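Xaa-Pro dipeptidase (Pyrococcus horikoshii, PDB 1WY2) probably splits dipeptides that carry proline at the C-terminal position, working as a two-metal, cobalt-dependent metallopeptidase of the M24B family. Local coordinates at residues Y241-E246 with N270-Y275; P257-K262 with T305-G310. All blocks are in the same frame, centred on the assembly; numbering follows the deposited sequence.

The two contacts show how one helix, 261-274, is fixed at its two ends by different chemistry. Contact 1 holds its C-terminal part against helix 235-254 and is partly buried: two of its side chains (Ile243 and Ile272) are buried, and one hydrogen bond between side chains joins its more exposed side. Contact 2, at the surface, ties the lead-in to the same helix to the loop before strand 312-321, chiefly through backbone hydrogen bonds. The centres of contact 1 and contact 2 lie about 22 Å apart, and the two do not touch. Along the chain the four segments alternate, all within the M24 metallopeptidase part of the chain.

Contact 1 of 2, residues Y241-E246 with N270-Y275; sequences YEIVLE and NIIAEY
Ile243 and Tyr275 carry the apolar half of this helix-to-helix contact. The isoleucine sits over one face of the tyrosine ring, its CG1 placed 4.0 Å from the ring centroid and 9° off the normal, a CH-pi contact almost over the ring centre. CG1 covers the centre, CD1 lies toward the root of the ring, 3.7 Å from Tyr275 CG, and CG2 hangs past the outline beside Tyr275 CD1, 3.7 Å away. With CG2 anti to the backbone N and CG1 beside it (chi1 -65°), both branches reach across together. On the deeper side, Ile243 CG2 also meets Ile272 CG1 at 4.1 Å.

The polar half lies toward the more exposed side. Tyr275 OH donates a hydrogen bond of 2.7 Å to Glu246 OE1, which receives it through its syn lone pair. The glutamate chain is extended, and its carboxylate stands 87° to the phenol ring, nearly perpendicular. Its other oxygen, OE2, rests 4.0 Å from Ile271 CG2, so the carboxylate spans a hydroxyl and a methyl of the facing segment. Were Glu246 replaced by an alanine, the tyrosine hydroxyl would probably lose this acceptor, and the Ile271 methyl its neighbour.

The pair belongs to the layer of helices outside the curved sheet of the pita-bread fold characteristic of M24 peptidases. Ile271 and Ile272 also reach Ala247, next after Glu246 on helix 235-254. On the sheet side, Ile243 and Ile272 meet Ile319 of strand 312-321, and Val244 packs on Val327 and Ile329 of strand 325-336; helix 261-274 thus leans on helix 235-254 while both touch the sheet beneath.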
ATOM      1  N   TYR A 241     -12.323 -30.071  -0.585  1.00 19.51           N
ATOM      2  CA  TYR A 241     -12.198 -29.480  -1.915  1.00 21.17           C
ATOM      3  C   TYR A 241     -13.527 -29.550  -2.675  1.00 21.03           C
ATOM      4  O   TYR A 241     -13.978 -28.556  -3.249  1.00 19.57           O
ATOM      5  CB  TYR A 241     -11.109 -30.209  -2.709  1.00 21.71           C
ATOM      6  CG  TYR A 241     -11.266 -30.112  -4.212  1.00 26.76           C
ATOM      7  CD1 TYR A 241     -11.016 -28.923  -4.890  1.00 29.13           C
ATOM      8  CD2 TYR A 241     -11.686 -31.217  -4.952  1.00 29.09           C
ATOM      9  CE1 TYR A 241     -11.179 -28.833  -6.273  1.00 29.49           C
ATOM     10  CE2 TYR A 241     -11.851 -31.143  -6.331  1.00 32.85           C
ATOM     11  CZ  TYR A 241     -11.596 -29.950  -6.985  1.00 32.99           C
ATOM     12  OH  TYR A 241     -11.759 -29.886  -8.348  1.00 34.89           O
ATOM     13  N   GLU A 242     -14.154 -30.723  -2.675  1.00 19.33           N
ATOM     14  CA  GLU A 242     -15.420 -30.904  -3.383  1.00 20.21           C
ATOM     15  C   GLU A 242     -16.508 -29.997  -2.823  1.00 19.28           C
ATOM     16  O   GLU A 242     -17.364 -29.509  -3.564  1.00 18.53           O
ATOM     17  CB  GLU A 242     -15.868 -32.371  -3.308  1.00 23.68           C
ATOM     18  CG  GLU A 242     -14.868 -33.344  -3.922  1.00 30.28           C
ATOM     19  CD  GLU A 242     -15.331 -34.793  -3.867  1.00 33.67           C
ATOM     20  OE1 GLU A 242     -15.861 -35.217  -2.816  1.00 36.74           O
ATOM     21  OE2 GLU A 242     -15.149 -35.511  -4.872  1.00 37.41           O
ATOM     22  N   ILE A 243     -16.475 -29.778  -1.512  1.00 18.05           N
ATOM     23  CA  ILE A 243     -17.458 -28.918  -0.856  1.00 17.46           C
ATOM     24  C   ILE A 243     -17.273 -27.453  -1.264  1.00 17.52           C
ATOM     25  O   ILE A 243     -18.240 -26.761  -1.581  1.00 17.11           O
ATOM     26  CB  ILE A 243     -17.355 -29.051   0.678  1.00 17.35           C
ATOM     27  CG1 ILE A 243     -17.733 -30.478   1.093  1.00 19.10           C
ATOM     28  CG2 ILE A 243     -18.265 -28.029   1.362  1.00 18.84           C
ATOM     29  CD1 ILE A 243     -17.529 -30.769   2.568  1.00 19.46           C
ATOM     30  N   VAL A 244     -16.034 -26.977  -1.252  1.00 17.06           N
ATOM     31  CA  VAL A 244     -15.771 -25.595  -1.641  1.00 16.89           C
ATOM     32  C   VAL A 244     -16.123 -25.397  -3.119  1.00 17.23           C
ATOM     33  O   VAL A 244     -16.705 -24.382  -3.493  1.00 18.01           O
ATOM     34  CB  VAL A 244     -14.292 -25.216  -1.405  1.00 17.22           C
ATOM     35  CG1 VAL A 244     -14.010 -23.825  -1.969  1.00 17.70           C
ATOM     36  CG2 VAL A 244     -13.989 -25.235   0.092  1.00 16.87           C
ATOM     37  N   LEU A 245     -15.779 -26.376  -3.952  1.00 18.36           N
ATOM     38  CA  LEU A 245     -16.076 -26.299  -5.381  1.00 18.94           C
ATOM     39  C   LEU A 245     -17.582 -26.212  -5.609  1.00 19.11           C
ATOM     40  O   LEU A 245     -18.057 -25.427  -6.432  1.00 18.83           O
ATOM     41  CB  LEU A 245     -15.525 -27.531  -6.105  1.00 21.02           C
ATOM     42  CG  LEU A 245     -15.776 -27.597  -7.615  1.00 21.98           C
ATOM     43  CD1 LEU A 245     -15.038 -26.455  -8.311  1.00 23.61           C
ATOM     44  CD2 LEU A 245     -15.306 -28.939  -8.151  1.00 24.23           C
ATOM     45  N   GLU A 246     -18.335 -27.028  -4.880  1.00 19.96           N
ATOM     46  CA  GLU A 246     -19.787 -27.039  -5.014  1.00 20.03           C
ATOM     47  C   GLU A 246     -20.377 -25.689  -4.611  1.00 19.51           C
ATOM     48  O   GLU A 246     -21.237 -25.142  -5.303  1.00 19.95           O
ATOM     49  CB  GLU A 246     -20.384 -28.133  -4.133  1.00 21.70           C
ATOM     50  CG  GLU A 246     -21.893 -28.269  -4.253  1.00 23.71           C
ATOM     51  CD  GLU A 246     -22.476 -29.169  -3.182  1.00 26.95           C
ATOM     52  OE1 GLU A 246     -21.740 -30.042  -2.671  1.00 27.57           O
ATOM     53  OE2 GLU A 246     -23.673 -29.012  -2.856  1.00 27.36           O
ATOM     54  N   ASN A 270     -24.572 -21.531   3.408  1.00 21.53           N
ATOM     55  CA  ASN A 270     -25.503 -22.581   3.817  1.00 22.50           C
ATOM     56  C   ASN A 270     -25.046 -23.957   3.339  1.00 22.37           C
ATOM     57  O   ASN A 270     -25.232 -24.955   4.036  1.00 22.29           O
ATOM     58  CB  ASN A 270     -26.918 -22.288   3.301  1.00 23.59           C
ATOM     59  CG  ASN A 270     -27.570 -21.112   4.015  1.00 25.42           C
ATOM     60  OD1 ASN A 270     -27.217 -20.784   5.148  1.00 29.22           O
ATOM     61  ND2 ASN A 270     -28.537 -20.484   3.358  1.00 28.65           N
ATOM     62  N   ILE A 271     -24.450 -24.007   2.151  1.00 21.83           N
ATOM     63  CA  ILE A 271     -23.952 -25.261   1.595  1.00 21.48           C
ATOM     64  C   ILE A 271     -22.831 -25.801   2.475  1.00 22.30           C
ATOM     65  O   ILE A 271     -22.838 -26.970   2.864  1.00 23.01           O
ATOM     66  CB  ILE A 271     -23.423 -25.061   0.151  1.00 21.45           C
ATOM     67  CG1 ILE A 271     -24.603 -24.898  -0.809  1.00 22.10           C
ATOM     68  CG2 ILE A 271     -22.546 -26.236  -0.262  1.00 22.39           C
ATOM     69  CD1 ILE A 271     -24.210 -24.526  -2.221  1.00 20.09           C
ATOM     70  N   ILE A 272     -21.870 -24.941   2.796  1.00 20.23           N
ATOM     71  CA  ILE A 272     -20.748 -25.348   3.633  1.00 20.67           C
ATOM     72  C   ILE A 272     -21.202 -25.684   5.055  1.00 22.22           C
ATOM     73  O   ILE A 272     -20.681 -26.609   5.674  1.00 22.09           O
ATOM     74  CB  ILE A 272     -19.662 -24.242   3.666  1.00 20.96           C
ATOM     75  CG1 ILE A 272     -19.050 -24.098   2.267  1.00 20.55           C
ATOM     76  CG2 ILE A 272     -18.578 -24.592   4.680  1.00 20.21           C
ATOM     77  CD1 ILE A 272     -18.020 -22.989   2.139  1.00 20.69           C
ATOM     78  N   ALA A 273     -22.181 -24.943   5.565  1.00 23.39           N
ATOM     79  CA  ALA A 273     -22.687 -25.184   6.912  1.00 24.44           C
ATOM     80  C   ALA A 273     -23.421 -26.521   6.994  1.00 26.43           C
ATOM     81  O   ALA A 273     -23.341 -27.215   8.009  1.00 26.28           O
ATOM     82  CB  ALA A 273     -23.610 -24.047   7.339  1.00 24.81           C
ATOM     83  N   GLU A 274     -24.132 -26.880   5.928  1.00 26.72           N
ATOM     84  CA  GLU A 274     -24.868 -28.142   5.894  1.00 28.84           C
ATOM     85  C   GLU A 274     -23.931 -29.338   6.029  1.00 28.08           C
ATOM     86  O   GLU A 274     -24.315 -30.383   6.561  1.00 28.28           O
ATOM     87  CB  GLU A 274     -25.669 -28.267   4.595  1.00 32.09           C
ATOM     88  CG  GLU A 274     -26.914 -27.402   4.540  1.00 37.27           C
ATOM     89  CD  GLU A 274     -27.761 -27.681   3.311  1.00 41.14           C
ATOM     90  OE1 GLU A 274     -27.280 -27.438   2.183  1.00 42.44           O
ATOM     91  OE2 GLU A 274     -28.908 -28.150   3.472  1.00 43.92           O
ATOM     92  N   TYR A 275     -22.705 -29.193   5.533  1.00 26.12           N
ATOM     93  CA  TYR A 275     -21.729 -30.267   5.630  1.00 25.36           C
ATOM     94  C   TYR A 275     -21.047 -30.252   6.996  1.00 24.36           C
ATOM     95  O   TYR A 275     -20.235 -31.121   7.296  1.00 26.54           O
ATOM     96  CB  TYR A 275     -20.669 -30.151   4.528  1.00 26.17           C
ATOM     97  CG  TYR A 275     -21.142 -30.571   3.153  1.00 26.91           C
ATOM     98  CD1 TYR A 275     -21.544 -29.626   2.209  1.00 26.63           C
ATOM     99  CD2 TYR A 275     -21.190 -31.917   2.797  1.00 28.25           C
ATOM    100  CE1 TYR A 275     -21.979 -30.012   0.938  1.00 28.11           C
ATOM    101  CE2 TYR A 275     -21.626 -32.314   1.532  1.00 28.82           C
ATOM    102  CZ  TYR A 275     -22.017 -31.358   0.609  1.00 30.27           C
ATOM    103  OH  TYR A 275     -22.434 -31.746  -0.644  1.00 30.08           O
TER

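Contact 2 of 2, residues P257-K262 with T305-G310; sequences PGITAK and TVLREG
Ile259 and Leu307 meet across a short antiparallel pairing that leads into the N-cap of helix 261-274, within the M24 pita-bread fold. Thr260 and Val306 form a single beta bridge, a non-hydrogen-bonded pair flanked by Leu307 N to Ile259 O (2.8 Å, 172° at the hydrogen) and Ala261 N to Thr305 O. Beyond the bridge the regular pattern breaks: it is Gly258 N, not Ile259 N, that bonds Leu307 O, at 3.0 Å; the positive phi of this glycine would jam a side chain against the preceding carbonyl.

Followed outward, the Leu307 side chain first passes the carbonyl its own N-H grips: CB lies 3.5 Å from Ile259 O. With CG anti to Leu307's own carbonyl carbon (chi1 -59°), CG comes within 3.4 Å of Ile259 O. At the tip, CD1 reaches Ile259 CG2 at 3.6 Å, the two side chains lying side by side and pointing the same way. Leu264 touches both of them, and Ile335 of strand 325-336 also meets Leu307.

Where the pairing ends, the helix begins. Thr260 OG1 caps a backbone N just past Lys262, while Thr260 N bonds Glu263 OE1, a reciprocal pair consistent with a capping box. On the solvent side, Val306 CG1 presses against the Gly258 carbonyl, 3.6 Å from its O, and lies over the centre of one face of the Arg308 guanidinium.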
ATOM      1  N   PRO A 257     -28.714  -9.852 -10.999  1.00 23.19           N
ATOM      2  CA  PRO A 257     -29.316  -8.621 -10.478  1.00 23.11           C
ATOM      3  C   PRO A 257     -30.550  -8.941  -9.633  1.00 23.98           C
ATOM      4  O   PRO A 257     -31.289  -9.882  -9.934  1.00 23.99           O
ATOM      5  CB  PRO A 257     -29.691  -7.855 -11.746  1.00 23.64           C
ATOM      6  CG  PRO A 257     -28.679  -8.326 -12.742  1.00 24.26           C
ATOM      7  CD  PRO A 257     -28.628  -9.809 -12.468  1.00 22.97           C
ATOM      8  N   GLY A 258     -30.771  -8.165  -8.579  1.00 24.41           N
ATOM      9  CA  GLY A 258     -31.940  -8.391  -7.746  1.00 24.46           C
ATOM     10  C   GLY A 258     -31.681  -9.057  -6.409  1.00 24.56           C
ATOM     11  O   GLY A 258     -32.397  -8.807  -5.442  1.00 25.36           O
ATOM     12  N   ILE A 259     -30.671  -9.916  -6.349  1.00 24.04           N
ATOM     13  CA  ILE A 259     -30.336 -10.600  -5.106  1.00 24.50           C
ATOM     14  C   ILE A 259     -29.433  -9.681  -4.288  1.00 23.56           C
ATOM     15  O   ILE A 259     -28.667  -8.901  -4.851  1.00 23.51           O
ATOM     16  CB  ILE A 259     -29.597 -11.935  -5.386  1.00 25.19           C
ATOM     17  CG1 ILE A 259     -29.452 -12.738  -4.093  1.00 26.39           C
ATOM     18  CG2 ILE A 259     -28.219 -11.658  -5.978  1.00 26.02           C
ATOM     19  CD1 ILE A 259     -28.869 -14.127  -4.296  1.00 29.17           C
ATOM     20  N   THR A 260     -29.534  -9.750  -2.964  1.00 22.12           N
ATOM     21  CA  THR A 260     -28.688  -8.911  -2.123  1.00 22.11           C
ATOM     22  C   THR A 260     -27.375  -9.637  -1.883  1.00 20.70           C
ATOM     23  O   THR A 260     -27.290 -10.853  -2.058  1.00 19.92           O
ATOM     24  CB  THR A 260     -29.326  -8.619  -0.754  1.00 22.43           C
ATOM     25  OG1 THR A 260     -29.530  -9.850  -0.053  1.00 24.07           O
ATOM     26  CG2 THR A 260     -30.653  -7.895  -0.924  1.00 23.37           C
ATOM     27  N   ALA A 261     -26.356  -8.887  -1.483  1.00 20.08           N
ATOM     28  CA  ALA A 261     -25.048  -9.468  -1.210  1.00 20.23           C
ATOM     29  C   ALA A 261     -25.173 -10.519  -0.108  1.00 21.24           C
ATOM     30  O   ALA A 261     -24.538 -11.573  -0.162  1.00 19.80           O
ATOM     31  CB  ALA A 261     -24.075  -8.375  -0.794  1.00 20.61           C
ATOM     32  N   LYS A 262     -26.003 -10.225   0.891  1.00 20.93           N
ATOM     33  CA  LYS A 262     -26.214 -11.145   2.000  1.00 21.66           C
ATOM     34  C   LYS A 262     -26.859 -12.448   1.530  1.00 21.09           C
ATOM     35  O   LYS A 262     -26.464 -13.527   1.965  1.00 20.13           O
ATOM     36  CB  LYS A 262     -27.091 -10.491   3.071  1.00 24.21           C
ATOM     37  CG  LYS A 262     -27.396 -11.395   4.251  1.00 26.74           C
ATOM     38  CD  LYS A 262     -28.257 -10.691   5.291  1.00 28.62           C
ATOM     39  CE  LYS A 262     -28.538 -11.610   6.467  1.00 30.32           C
ATOM     40  NZ  LYS A 262     -29.312 -10.933   7.547  1.00 32.10           N
ATOM     41  N   THR A 305     -26.622  -4.734   0.099  1.00 25.11           N
ATOM     42  CA  THR A 305     -26.590  -4.179  -1.251  1.00 23.60           C
ATOM     43  C   THR A 305     -27.257  -5.102  -2.260  1.00 23.13           C
ATOM     44  O   THR A 305     -26.975  -6.299  -2.303  1.00 22.26           O
ATOM     45  CB  THR A 305     -25.147  -3.929  -1.726  1.00 24.13           C
ATOM     46  OG1 THR A 305     -24.505  -3.007  -0.842  1.00 23.42           O
ATOM     47  CG2 THR A 305     -25.143  -3.356  -3.138  1.00 21.49           C
ATOM     48  N   VAL A 306     -28.142  -4.542  -3.077  1.00 22.29           N
ATOM     49  CA  VAL A 306     -28.809  -5.332  -4.101  1.00 20.88           C
ATOM     50  C   VAL A 306     -27.890  -5.328  -5.313  1.00 19.64           C
ATOM     51  O   VAL A 306     -27.471  -4.268  -5.783  1.00 19.54           O
ATOM     52  CB  VAL A 306     -30.170  -4.726  -4.502  1.00 21.39           C
ATOM     53  CG1 VAL A 306     -30.807  -5.571  -5.592  1.00 22.92           C
ATOM     54  CG2 VAL A 306     -31.087  -4.659  -3.288  1.00 24.49           C
ATOM     55  N   LEU A 307     -27.562  -6.512  -5.810  1.00 19.64           N
ATOM     56  CA  LEU A 307     -26.679  -6.608  -6.960  1.00 19.41           C
ATOM     57  C   LEU A 307     -27.348  -6.056  -8.211  1.00 20.11           C
ATOM     58  O   LEU A 307     -28.553  -6.226  -8.417  1.00 20.35           O
ATOM     59  CB  LEU A 307     -26.266  -8.063  -7.189  1.00 18.72           C
ATOM     60  CG  LEU A 307     -25.535  -8.760  -6.036  1.00 20.68           C
ATOM     61  CD1 LEU A 307     -25.004 -10.098  -6.535  1.00 22.00           C
ATOM     62  CD2 LEU A 307     -24.384  -7.887  -5.525  1.00 22.90           C
ATOM     63  N   ARG A 308     -26.558  -5.382  -9.036  1.00 20.49           N
ATOM     64  CA  ARG A 308     -27.049  -4.800 -10.273  1.00 20.62           C
ATOM     65  C   ARG A 308     -26.075  -5.054 -11.410  1.00 20.19           C
ATOM     66  O   ARG A 308     -24.879  -5.272 -11.196  1.00 20.19           O
ATOM     67  CB  ARG A 308     -27.254  -3.285 -10.125  1.00 22.66           C
ATOM     68  CG  ARG A 308     -28.075  -2.849  -8.911  1.00 27.27           C
ATOM     69  CD  ARG A 308     -29.555  -3.077  -9.108  1.00 30.38           C
ATOM     70  NE  ARG A 308     -30.355  -2.542  -8.008  1.00 34.94           N
ATOM     71  CZ  ARG A 308     -31.636  -2.830  -7.789  1.00 35.69           C
ATOM     72  NH1 ARG A 308     -32.287  -3.660  -8.594  1.00 37.37           N
ATOM     73  NH2 ARG A 308     -32.262  -2.297  -6.749  1.00 37.04           N
ATOM     74  N   GLU A 309     -26.607  -5.019 -12.624  1.00 18.94           N
ATOM     75  CA  GLU A 309     -25.824  -5.218 -13.833  1.00 19.63           C
ATOM     76  C   GLU A 309     -24.663  -4.222 -13.833  1.00 19.39           C
ATOM     77  O   GLU A 309     -24.855  -3.031 -13.583  1.00 19.60           O
ATOM     78  CB  GLU A 309     -26.722  -4.971 -15.049  1.00 24.07           C
ATOM     79  CG  GLU A 309     -26.199  -5.510 -16.362  1.00 27.83           C
ATOM     80  CD  GLU A 309     -27.079  -5.104 -17.532  1.00 31.73           C
ATOM     81  OE1 GLU A 309     -28.305  -4.949 -17.331  1.00 32.38           O
ATOM     82  OE2 GLU A 309     -26.549  -4.949 -18.649  1.00 33.63           O
ATOM     83  N   GLY A 310     -23.457  -4.711 -14.101  1.00 18.08           N
ATOM     84  CA  GLY A 310     -22.306  -3.829 -14.128  1.00 16.81           C
ATOM     85  C   GLY A 310     -21.414  -3.950 -12.910  1.00 16.24           C
ATOM     86  O   GLY A 310     -20.292  -3.437 -12.909  1.00 16.25           O
TER